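Local coordinates for glycoside hydrolase family protein (Novosphingobium sp. PP1Y, PDB 6Q2F) that probably hydrolyses terminal alpha-L-rhamnose residues from glycosides, as an alpha-L-rhamnosidase, at residues A[1047-1052]-A[1136-1141]; A[656-661]-A[1054-1059]. All blocks are in the same frame, centred on the assembly; numbering follows the deposited sequence.

Contact 1: residues A[1047-1052]-A[1136-1141]; sequences LWLDLG and VRLIEE
Leu-1047 to Asp-1050 runs antiparallel to Arg-1137 to Glu-1140, the short strand axes 4.6 Å apart and 151° between their directions. Trp-1048 pairs with Ile-1139, and Asp-1050 with Arg-1137. Each of these two pairs exchanges both backbone N-H...O bonds; the bond from Trp-1048 N to Ile-1139 O, 2.7 Å, is almost straight. The strands are the central pair of a four-stranded sheet, with 983-987 and 1076-1078 at its outer edges. The sheet is consistent with a galactose-binding-like fold in this C-terminal part.

One face carries Leu-1047, Leu-1049, Leu-1138 and Glu-1140. The two methyls Leu-1049 CD1 and Leu-1138 CD1 press together at 3.5 Å, tighter than usual for carbons. The same Leu-1049 CD1 also reaches Val-1136 CG1, at 3.6 Å, because CG stands anti to the backbone N (chi1 -180°). Leu-1047 CD1 lies against the aliphatic CG of Glu-1140, 3.8 Å away, while the carboxylate of Glu-1140 turns to Arg-1045 in a salt bridge.

On the other face, Trp-1048 brings CD1 of its ring edge near Ile-1139 O, which lies in the ring plane. Ile-1139 sends CD1 diagonally across to Asp-1050 CB on the neighbouring strand, at 3.8 Å. The two carboxylate oxygens of Asp-1050 have different partners. Its OD1 accepts the N-H of Gly-1052 at 2.9 Å, forming an Asx turn, and also takes a hydrogen bond from a water that accepts weakly from Arg-1137 NE. Its OD2 is 4.3 Å from Arg-1137 NH2, near the guanidinium plane but beyond a salt bridge; Arg-1076 makes a long, weak ion pair with that oxygen. The leucine face is thus largely apolar and packs onto strand 1057-1062, Leu-1049 on Val-1060; the Asp-1050 carboxylate is probably stabilised by two nearby arginines and fixed by the turn.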
loop_
_atom_site.group_PDB
_atom_site.type_symbol
_atom_site.label_atom_id
_atom_site.label_comp_id
_atom_site.label_asym_id
_atom_site.label_seq_id
_atom_site.Cartn_x
_atom_site.Cartn_y
_atom_site.Cartn_z
ATOM N N LEU A 1047 27.219 35.750 -7.465
ATOM C CA LEU A 1047 26.500 36.162 -8.663
ATOM C C LEU A 1047 25.606 35.003 -9.063
ATOM O O LEU A 1047 26.102 33.899 -9.316
ATOM C CB LEU A 1047 27.466 36.520 -9.800
ATOM C CG LEU A 1047 26.892 36.932 -11.162
ATOM C CD1 LEU A 1047 26.013 38.163 -11.014
ATOM C CD2 LEU A 1047 28.013 37.219 -12.162
ATOM N N TRP A 1048 24.299 35.242 -9.107
ATOM C CA TRP A 1048 23.333 34.214 -9.467
ATOM C C TRP A 1048 22.793 34.475 -10.864
ATOM O O TRP A 1048 22.609 35.632 -11.272
ATOM C CB TRP A 1048 22.179 34.160 -8.466
ATOM C CG TRP A 1048 22.625 33.768 -7.081
ATOM C CD1 TRP A 1048 23.126 34.599 -6.116
ATOM C CD2 TRP A 1048 22.624 32.447 -6.514
ATOM N NE1 TRP A 1048 23.431 33.877 -4.987
ATOM C CE2 TRP A 1048 23.133 32.557 -5.203
ATOM C CE3 TRP A 1048 22.243 31.188 -6.987
ATOM C CZ2 TRP A 1048 23.273 31.452 -4.357
ATOM C CZ3 TRP A 1048 22.378 30.079 -6.137
ATOM C CH2 TRP A 1048 22.891 30.225 -4.840
ATOM N N LEU A 1049 22.580 33.392 -11.602
ATOM C CA LEU A 1049 21.881 33.413 -12.878
ATOM C C LEU A 1049 20.466 32.905 -12.639
ATOM O O LEU A 1049 20.275 31.742 -12.262
ATOM C CB LEU A 1049 22.592 32.538 -13.907
ATOM C CG LEU A 1049 21.961 32.479 -15.298
ATOM C CD1 LEU A 1049 22.249 33.765 -16.050
ATOM C CD2 LEU A 1049 22.505 31.296 -16.073
ATOM N N ASP A 1050 19.477 33.771 -12.836
ATOM C CA ASP A 1050 18.084 33.376 -12.693
ATOM C C ASP A 1050 17.489 33.233 -14.084
ATOM O O ASP A 1050 17.510 34.185 -14.865
ATOM C CB ASP A 1050 17.296 34.396 -11.873
ATOM C CG ASP A 1050 15.944 33.872 -11.462
ATOM O OD1 ASP A 1050 15.139 33.550 -12.362
ATOM O OD2 ASP A 1050 15.686 33.758 -10.248
ATOM N N LEU A 1051 16.967 32.048 -14.391
ATOM C CA LEU A 1051 16.480 31.747 -15.733
ATOM C C LEU A 1051 15.019 32.108 -15.951
ATOM O O LEU A 1051 14.535 31.986 -17.080
ATOM C CB LEU A 1051 16.649 30.263 -16.051
ATOM C CG LEU A 1051 18.063 29.708 -16.021
ATOM C CD1 LEU A 1051 18.010 28.249 -16.410
ATOM C CD2 LEU A 1051 18.964 30.487 -16.973
ATOM N N GLY A 1052 14.302 32.531 -14.915
ATOM C CA GLY A 1052 12.880 32.784 -15.097
ATOM C C GLY A 1052 12.126 31.495 -15.374
ATOM O O GLY A 1052 12.405 30.447 -14.787
ATOM N N VAL A 1136 15.933 36.011 -18.311
ATOM C CA VAL A 1136 17.192 35.541 -17.752
ATOM C C VAL A 1136 17.899 36.742 -17.136
ATOM O O VAL A 1136 18.181 37.729 -17.831
ATOM C CB VAL A 1136 18.069 34.870 -18.819
ATOM C CG1 VAL A 1136 19.352 34.351 -18.184
ATOM C CG2 VAL A 1136 17.305 33.730 -19.522
ATOM N N ARG A 1137 18.198 36.658 -15.840
ATOM C CA ARG A 1137 18.727 37.794 -15.100
ATOM C C ARG A 1137 19.977 37.405 -14.327
ATOM O O ARG A 1137 20.092 36.280 -13.824
ATOM C CB ARG A 1137 17.689 38.355 -14.134
ATOM C CG ARG A 1137 16.408 38.780 -14.797
ATOM C CD ARG A 1137 15.502 39.406 -13.774
ATOM N NE ARG A 1137 15.306 38.505 -12.655
ATOM C CZ ARG A 1137 14.706 38.843 -11.524
ATOM N NH1 ARG A 1137 14.239 40.076 -11.372
ATOM N NH2 ARG A 1137 14.573 37.950 -10.554
ATOM N N LEU A 1138 20.917 38.339 -14.261
ATOM C CA LEU A 1138 22.059 38.246 -13.368
ATOM C C LEU A 1138 21.723 39.002 -12.097
ATOM O O LEU A 1138 21.221 40.130 -12.151
ATOM C CB LEU A 1138 23.317 38.838 -14.007
ATOM C CG LEU A 1138 24.182 37.948 -14.904
ATOM C CD1 LEU A 1138 23.340 37.035 -15.739
ATOM C CD2 LEU A 1138 25.047 38.808 -15.800
ATOM N N ILE A 1139 21.998 38.379 -10.951
ATOM C CA ILE A 1139 21.595 38.905 -9.654
ATOM C C ILE A 1139 22.767 38.814 -8.683
ATOM O O ILE A 1139 23.337 37.734 -8.487
ATOM C CB ILE A 1139 20.380 38.142 -9.099
ATOM C CG1 ILE A 1139 19.164 38.301 -10.017
ATOM C CG2 ILE A 1139 20.051 38.633 -7.705
ATOM C CD1 ILE A 1139 18.004 37.384 -9.594
ATOM N N GLU A 1140 23.091 39.923 -8.044
ATOM C CA GLU A 1140 24.148 39.965 -7.064
ATOM C C GLU A 1140 23.618 40.054 -5.643
ATOM O O GLU A 1140 22.584 40.619 -5.397
ATOM C CB GLU A 1140 25.047 41.168 -7.315
ATOM C CG GLU A 1140 26.043 40.963 -8.435
ATOM C CD GLU A 1140 27.061 42.082 -8.596
ATOM O OE1 GLU A 1140 26.941 42.840 -9.587
ATOM O OE2 GLU A 1140 27.964 42.193 -7.750
ATOM N N GLU A 1141 24.356 39.490 -4.704
ATOM C CA GLU A 1141 24.009 39.559 -3.284
ATOM C C GLU A 1141 24.622 40.791 -2.621
ATOM O O GLU A 1141 23.974 41.831 -2.474
ATOM C CB GLU A 1141 24.477 38.303 -2.554
ATOM C CG GLU A 1141 25.993 38.227 -2.381
ATOM C CD GLU A 1141 26.427 37.064 -1.489
ATOM O OE1 GLU A 1141 25.590 36.570 -0.701
ATOM O OE2 GLU A 1141 27.601 36.637 -1.576
HETATM O O HOH W 1 14.737 35.713 -13.949
#

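Contact 2: residues A[656-661]-A[1054-1059]; sequences APKDLK and VGDLAQ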
loop_
_atom_site.group_PDB
_atom_site.type_symbol
_atom_site.label_atom_id
_atom_site.label_comp_id
_atom_site.label_asym_id
_atom_site.label_seq_id
_atom_site.Cartn_x
_atom_site.Cartn_y
_atom_site.Cartn_z
ATOM N N ALA A 656 8.184 16.042 -16.067
ATOM C CA ALA A 656 9.574 16.407 -15.901
ATOM C C ALA A 656 9.806 16.511 -14.402
ATOM O O ALA A 656 8.840 16.529 -13.633
ATOM C CB ALA A 656 9.889 17.735 -16.605
ATOM N N PRO A 657 11.059 16.553 -13.940
ATOM C CA PRO A 657 11.293 16.585 -12.484
ATOM C C PRO A 657 10.542 17.704 -11.783
ATOM O O PRO A 657 10.127 17.539 -10.628
ATOM C CB PRO A 657 12.811 16.757 -12.389
ATOM C CG PRO A 657 13.321 16.115 -13.648
ATOM C CD PRO A 657 12.325 16.493 -14.697
ATOM N N LYS A 658 10.289 18.796 -12.474
ATOM C CA LYS A 658 9.560 19.900 -11.889
ATOM C C LYS A 658 8.173 19.437 -11.455
ATOM O O LYS A 658 7.658 19.907 -10.500
ATOM C CB LYS A 658 9.533 21.137 -12.804
ATOM C CG LYS A 658 8.318 21.284 -13.679
ATOM C CD LYS A 658 8.527 22.255 -14.825
ATOM C CE LYS A 658 8.925 23.653 -14.363
ATOM N NZ LYS A 658 8.541 24.757 -15.264
ATOM N N ASP A 659 7.593 18.504 -12.172
ATOM C CA ASP A 659 6.279 17.979 -11.824
ATOM C C ASP A 659 6.336 16.895 -10.764
ATOM O O ASP A 659 5.302 16.571 -10.170
ATOM C CB ASP A 659 5.598 17.390 -13.052
ATOM C CG ASP A 659 5.507 18.379 -14.182
ATOM O OD1 ASP A 659 4.760 19.357 -14.013
ATOM O OD2 ASP A 659 6.177 18.166 -15.211
ATOM N N LEU A 660 7.499 16.293 -10.548
ATOM C CA LEU A 660 7.575 15.146 -9.666
ATOM C C LEU A 660 8.028 15.495 -8.264
ATOM O O LEU A 660 7.849 14.682 -7.361
ATOM C CB LEU A 660 8.521 14.100 -10.257
ATOM C CG LEU A 660 8.130 13.630 -11.658
ATOM C CD1 LEU A 660 9.201 12.690 -12.224
ATOM C CD2 LEU A 660 6.771 12.937 -11.610
ATOM N N LYS A 661 8.611 16.670 -8.061
ATOM C CA LYS A 661 9.290 16.956 -6.800
ATOM C C LYS A 661 8.348 16.807 -5.610
ATOM O O LYS A 661 8.692 16.167 -4.607
ATOM C CB LYS A 661 9.881 18.365 -6.836
ATOM C CG LYS A 661 10.756 18.717 -5.663
ATOM C CD LYS A 661 11.027 20.222 -5.686
ATOM C CE LYS A 661 11.872 20.683 -4.509
ATOM N NZ LYS A 661 11.286 20.332 -3.162
ATOM N N VAL A 1054 11.235 28.204 -17.240
ATOM C CA VAL A 1054 11.978 27.214 -17.987
ATOM C C VAL A 1054 11.114 25.992 -18.201
ATOM O O VAL A 1054 10.551 25.492 -17.287
ATOM C CB VAL A 1054 13.225 26.757 -17.232
ATOM C CG1 VAL A 1054 13.938 25.652 -17.973
ATOM C CG2 VAL A 1054 14.176 27.883 -16.973
ATOM N N GLY A 1055 11.033 25.525 -19.428
ATOM C CA GLY A 1055 10.267 24.350 -19.756
ATOM C C GLY A 1055 11.166 23.272 -20.302
ATOM O O GLY A 1055 11.466 23.291 -21.445
ATOM N N ASP A 1056 11.635 22.343 -19.494
ATOM C CA ASP A 1056 11.303 22.211 -18.104
ATOM C C ASP A 1056 12.486 22.188 -17.147
ATOM O O ASP A 1056 12.296 22.327 -15.973
ATOM C CB ASP A 1056 10.541 20.923 -17.906
ATOM C CG ASP A 1056 9.303 20.861 -18.681
ATOM O OD1 ASP A 1056 8.416 21.637 -18.470
ATOM O OD2 ASP A 1056 9.190 19.982 -19.485
ATOM N N LEU A 1057 13.689 21.994 -17.658
ATOM C CA LEU A 1057 14.886 21.975 -16.863
ATOM C C LEU A 1057 15.993 22.462 -17.720
ATOM O O LEU A 1057 15.910 22.382 -18.896
ATOM C CB LEU A 1057 15.219 20.595 -16.307
ATOM C CG LEU A 1057 15.342 19.359 -17.185
ATOM C CD1 LEU A 1057 16.150 18.272 -16.517
ATOM C CD2 LEU A 1057 13.998 18.833 -17.590
ATOM N N ALA A 1058 17.040 22.973 -17.114
ATOM C CA ALA A 1058 18.141 23.493 -17.851
ATOM C C ALA A 1058 19.496 23.321 -17.242
ATOM O O ALA A 1058 19.732 23.659 -16.128
ATOM C CB ALA A 1058 17.911 24.955 -18.115
ATOM N N GLN A 1059 20.402 22.810 -18.033
ATOM C CA GLN A 1059 21.785 22.649 -17.600
ATOM C C GLN A 1059 22.583 23.830 -18.149
ATOM O O GLN A 1059 22.490 24.135 -19.337
ATOM C CB GLN A 1059 22.342 21.291 -18.080
ATOM C CG GLN A 1059 23.810 20.998 -17.754
ATOM C CD GLN A 1059 24.776 21.734 -18.688
ATOM O OE1 GLN A 1059 24.638 21.687 -19.912
ATOM N NE2 GLN A 1059 25.747 22.425 -18.104
HETATM O O HOH W 2 11.984 19.834 -14.495
HETATM O O HOH W 3 8.972 27.792 -15.239
#
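A classic beta bulge and the first turn of a helix meet where the (beta/alpha)8 barrel, probably the catalytic domain, adjoins the C-terminal beta-sandwich. Helix 657-670 links strands 642-649 and 674-677 of the barrel. Against its start lies the bulge in which Asp-1056 and Leu-1057 both face Ala-1095. The peptide bond between Gly-1055 and Asp-1056 is cis.

The apolar part is small. Ala-656 CB sits on Asp-1056 CB at 3.5 Å. Pro-657 CD meets Leu-1057 CD2 at 4.1 Å, the two side chains crossing at about a right angle. Pro-657 also touches Trp-707 and Trp-714, and Leu-660 touches Trp-714.

Lys-658 carries the polar part. Its chain bends at the CG-CD bond (chi3 -58°), passes across the Asp-1056 carboxylate with CD against OD1, and delivers NZ to Val-1054 O at 2.9 Å, nearly in line with the carbonyl bond (164°). A methionine in place of this lysine, lacking the ammonium group, would probably leave the Val-1054 carbonyl without this donor and Asp-1056 with one positive neighbour fewer.

Arg-1128 ties the two sides together further, its NH2 making salt bridges to both Asp-659 OD2 and Asp-1056 OD1. That likely offsets the two negative charges. Asp-659 OD2 also accepts from Ala-656 N, through its anti lone pair. Two waters fill in the polar seam. One joins Lys-658 NZ to Val-1054 N; the other accepts from Lys-658 N at 2.8 Å and donates to Asp-1056 O at 2.9 Å.

Contact 1 and contact 2 share strand 1047-1055, contact 1 on its first half and contact 2 at its end and on into strand 1057-1062 of the other sheet. Their centres are about 18 Å apart. They touch between the two sheets of the sandwich, where Leu-1051 CD1 packs on Ala-1058 CB at 3.7 Å. Contact 1 holds one sheet together, with its centre about 43 Å from that of the chain. Contact 2, about 28 Å from the chain centre, docks the sandwich on the barrel. Neither includes a sodium ligand. Contact 2 is linked to the sodium site through the chain: helix 657-670 follows strand 642-649, which carries the ligand Glu-644.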